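Local coordinates for protein methyl-coenzyme M reductase subunit gamma (Methanosarcina barkeri, PDB 1E6Y) that forms part of the nickel enzyme that releases methane from methyl-coenzyme M, with coenzyme B as reductant, in the last step of methanogenesis, at residues L40-P45 and A125-M130. Numbering follows the deposited sequence.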
ATOM      1  N   LEU C  40     -24.646  27.209  28.762  1.00 14.68           N
ATOM      2  CA  LEU C  40     -24.110  25.928  28.304  1.00 14.14           C
ATOM      3  C   LEU C  40     -24.855  25.409  27.072  1.00 14.03           C
ATOM      4  O   LEU C  40     -24.254  24.790  26.189  1.00 13.28           O
ATOM      5  CB  LEU C  40     -24.167  24.899  29.437  1.00 14.06           C
ATOM      6  CG  LEU C  40     -23.215  25.169  30.606  1.00 14.83           C
ATOM      7  CD1 LEU C  40     -23.500  24.203  31.739  1.00 14.65           C
ATOM      8  CD2 LEU C  40     -21.775  25.044  30.140  1.00 14.65           C
ATOM      9  N   GLY C  41     -26.165  25.643  27.033  1.00 14.13           N
ATOM     10  CA  GLY C  41     -26.935  25.431  25.819  1.00 14.15           C
ATOM     11  C   GLY C  41     -27.286  23.995  25.465  1.00 14.29           C
ATOM     12  O   GLY C  41     -27.655  23.720  24.326  1.00 14.39           O
ATOM     13  N   HIS C  42     -27.246  23.093  26.443  1.00 14.48           N
ATOM     14  CA  HIS C  42     -27.512  21.675  26.191  1.00 14.09           C
ATOM     15  C   HIS C  42     -28.970  21.285  26.430  1.00 14.37           C
ATOM     16  O   HIS C  42     -29.410  20.220  25.996  1.00 14.31           O
ATOM     17  CB  HIS C  42     -26.607  20.802  27.062  1.00 13.47           C
ATOM     18  CG  HIS C  42     -25.157  21.154  26.969  1.00 13.25           C
ATOM     19  ND1 HIS C  42     -24.483  21.218  25.768  1.00 13.33           N
ATOM     20  CD2 HIS C  42     -24.258  21.492  27.923  1.00 12.87           C
ATOM     21  CE1 HIS C  42     -23.233  21.583  25.988  1.00 13.61           C
ATOM     22  NE2 HIS C  42     -23.071  21.755  27.287  1.00 12.79           N
ATOM     23  N   ARG C  43     -29.696  22.121  27.167  1.00 14.79           N
ATOM     24  CA  ARG C  43     -31.094  21.871  27.459  1.00 15.93           C
ATOM     25  C   ARG C  43     -31.738  23.152  28.003  1.00 16.26           C
ATOM     26  O   ARG C  43     -30.985  24.053  28.374  1.00 16.33           O
ATOM     27  CB  ARG C  43     -31.261  20.756  28.494  1.00 15.61           C
ATOM     28  CG  ARG C  43     -30.776  21.117  29.893  1.00 15.66           C
ATOM     29  CD  ARG C  43     -30.911  19.887  30.808  1.00 15.98           C
ATOM     30  NE  ARG C  43     -31.012  20.343  32.208  1.00 16.77           N
ATOM     31  CZ  ARG C  43     -29.981  20.854  32.869  1.00 16.34           C
ATOM     32  NH1 ARG C  43     -28.792  20.949  32.287  1.00 17.09           N
ATOM     33  NH2 ARG C  43     -30.090  21.278  34.125  1.00 17.29           N
ATOM     34  N   ALA C  44     -33.065  23.243  27.977  1.00 17.62           N
ATOM     35  CA  ALA C  44     -33.768  24.414  28.490  1.00 18.23           C
ATOM     36  C   ALA C  44     -33.516  24.549  29.988  1.00 18.88           C
ATOM     37  O   ALA C  44     -33.501  23.551  30.710  1.00 19.27           O
ATOM     38  CB  ALA C  44     -35.257  24.286  28.216  1.00 18.74           C
ATOM     39  N   PRO C  45     -33.274  25.782  30.468  1.00 19.38           N
ATOM     40  CA  PRO C  45     -33.073  26.023  31.902  1.00 19.84           C
ATOM     41  C   PRO C  45     -34.172  25.400  32.765  1.00 20.22           C
ATOM     42  O   PRO C  45     -35.355  25.475  32.423  1.00 20.62           O
ATOM     43  CB  PRO C  45     -33.062  27.546  32.004  1.00 19.92           C
ATOM     44  CG  PRO C  45     -32.531  27.984  30.683  1.00 19.52           C
ATOM     45  CD  PRO C  45     -33.136  27.026  29.689  1.00 19.44           C
ATOM     46  N   ALA C 125     -18.123  15.692  30.551  1.00  9.89           N
ATOM     47  CA  ALA C 125     -18.539  14.846  31.664  1.00  9.56           C
ATOM     48  C   ALA C 125     -20.043  14.639  31.575  1.00 10.27           C
ATOM     49  O   ALA C 125     -20.721  15.333  30.812  1.00 10.16           O
ATOM     50  CB  ALA C 125     -18.169  15.505  32.996  1.00  9.30           C
ATOM     51  N   ARG C 126     -20.559  13.661  32.321  1.00 10.00           N
ATOM     52  CA  ARG C 126     -21.998  13.480  32.444  1.00 10.61           C
ATOM     53  C   ARG C 126     -22.620  14.843  32.746  1.00 10.88           C
ATOM     54  O   ARG C 126     -22.071  15.562  33.586  1.00 12.01           O
ATOM     55  CB  ARG C 126     -22.277  12.469  33.557  1.00  9.41           C
ATOM     56  CG  ARG C 126     -21.631  11.111  33.254  1.00  9.38           C
ATOM     57  CD  ARG C 126     -22.487  10.352  32.232  1.00  9.25           C
ATOM     58  NE  ARG C 126     -22.034   8.952  32.192  1.00  9.54           N
ATOM     59  CZ  ARG C 126     -22.773   7.965  31.697  1.00  9.26           C
ATOM     60  NH1 ARG C 126     -23.974   8.191  31.187  1.00 10.60           N
ATOM     61  NH2 ARG C 126     -22.260   6.732  31.733  1.00  9.97           N
ATOM     62  N   GLU C 127     -23.702  15.206  32.063  1.00 11.26           N
ATOM     63  CA  GLU C 127     -24.147  16.594  32.058  1.00 11.72           C
ATOM     64  C   GLU C 127     -24.253  17.246  33.437  1.00 12.34           C
ATOM     65  O   GLU C 127     -23.738  18.347  33.630  1.00 12.48           O
ATOM     66  CB  GLU C 127     -25.475  16.749  31.321  1.00 11.34           C
ATOM     67  CG  GLU C 127     -25.855  18.211  31.138  1.00 11.22           C
ATOM     68  CD  GLU C 127     -27.144  18.415  30.375  1.00 11.56           C
ATOM     69  OE1 GLU C 127     -27.493  19.589  30.138  1.00 12.58           O
ATOM     70  OE2 GLU C 127     -27.806  17.420  30.012  1.00 12.38           O
ATOM     71  N   ARG C 128     -24.875  16.570  34.402  1.00 12.55           N
ATOM     72  CA  ARG C 128     -25.030  17.177  35.732  1.00 13.00           C
ATOM     73  C   ARG C 128     -23.679  17.293  36.424  1.00 12.94           C
ATOM     74  O   ARG C 128     -23.456  18.263  37.159  1.00 13.36           O
ATOM     75  CB  ARG C 128     -26.039  16.463  36.615  1.00 13.15           C
ATOM     76  CG  ARG C 128     -25.558  15.197  37.319  1.00 13.52           C
ATOM     77  CD  ARG C 128     -26.761  14.491  37.941  1.00 13.64           C
ATOM     78  NE  ARG C 128     -27.707  14.109  36.898  1.00 13.65           N
ATOM     79  CZ  ARG C 128     -28.974  13.817  37.089  1.00 14.21           C
ATOM     80  NH1 ARG C 128     -29.543  13.852  38.291  1.00 14.37           N
ATOM     81  NH2 ARG C 128     -29.727  13.473  36.047  1.00 13.85           N
ATOM     82  N   ASP C 129     -22.776  16.333  36.208  1.00 12.04           N
ATOM     83  CA  ASP C 129     -21.421  16.417  36.769  1.00 12.09           C
ATOM     84  C   ASP C 129     -20.664  17.587  36.150  1.00 11.69           C
ATOM     85  O   ASP C 129     -19.939  18.303  36.837  1.00 11.48           O
ATOM     86  CB  ASP C 129     -20.620  15.137  36.501  1.00 12.04           C
ATOM     87  CG  ASP C 129     -21.320  13.878  36.979  1.00 13.49           C
ATOM     88  OD1 ASP C 129     -21.027  12.817  36.400  1.00 12.56           O
ATOM     89  OD2 ASP C 129     -22.121  13.926  37.941  1.00 12.91           O
ATOM     90  N   MET C 130     -20.788  17.725  34.834  1.00 12.11           N
ATOM     91  CA  MET C 130     -20.156  18.813  34.098  1.00 12.64           C
ATOM     92  C   MET C 130     -20.612  20.178  34.624  1.00 12.93           C
ATOM     93  O   MET C 130     -19.792  21.076  34.814  1.00 13.36           O
ATOM     94  CB  MET C 130     -20.473  18.673  32.602  1.00 12.23           C
ATOM     95  CG  MET C 130     -19.900  19.772  31.718  1.00 12.95           C
ATOM     96  SD  MET C 130     -20.945  21.245  31.694  1.00 12.17           S
ATOM     97  CE  MET C 130     -22.416  20.595  30.895  1.00 12.77           C
TER
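The imidazole of His-42 meets Met-130 obliquely, its CD2 lying 3.6 Å from the methyl carbon CE. Leu-40 O lies over the centre of one face, 3.3 Å above the ring plane. NE2 of the ring is hydrogen-bonded to Tyr-84 O on strand 82-89. The guanidinium of Arg-43 and the carboxylate of Glu-127 stand nearly perpendicular, their planes 82° apart, and form a salt bridge. NH1 of Arg-43 gives Glu-127 OE1 a bent hydrogen bond of 2.9 Å; the oxygen lies near the guanidinium edge, whereas the donor comes from above the carboxylate plane. The same OE1 rests 3.4 Å from His-42 CB and also touches Arg-43 CD. With CG anti to the backbone N (chi1 -172°) and an extended chain beyond it, Glu-127 spans the distance from the first turn of helix 127-139 to the loop. That helix follows strand 121-126 of the four-stranded antiparallel sheet, with Arg-126 at the N-cap position, and the contact ties its start to the loop leaving helix 33-40. OE2 of Glu-127 forms a salt bridge with Arg-81, and Arg-43 NH1 forms another with Glu-131. A leucine in place of Arg-43 would probably leave Glu-127 OE1 without its charged mate and Glu-131 short of a cation. Beside this salt bridge Met-130, bent at chi2 (-83°) and chi3, brings its methyl tip to tip with Leu-40, CE to CD1 3.9 Å, and Leu-40 also packs on Ile-85 of strand 82-89.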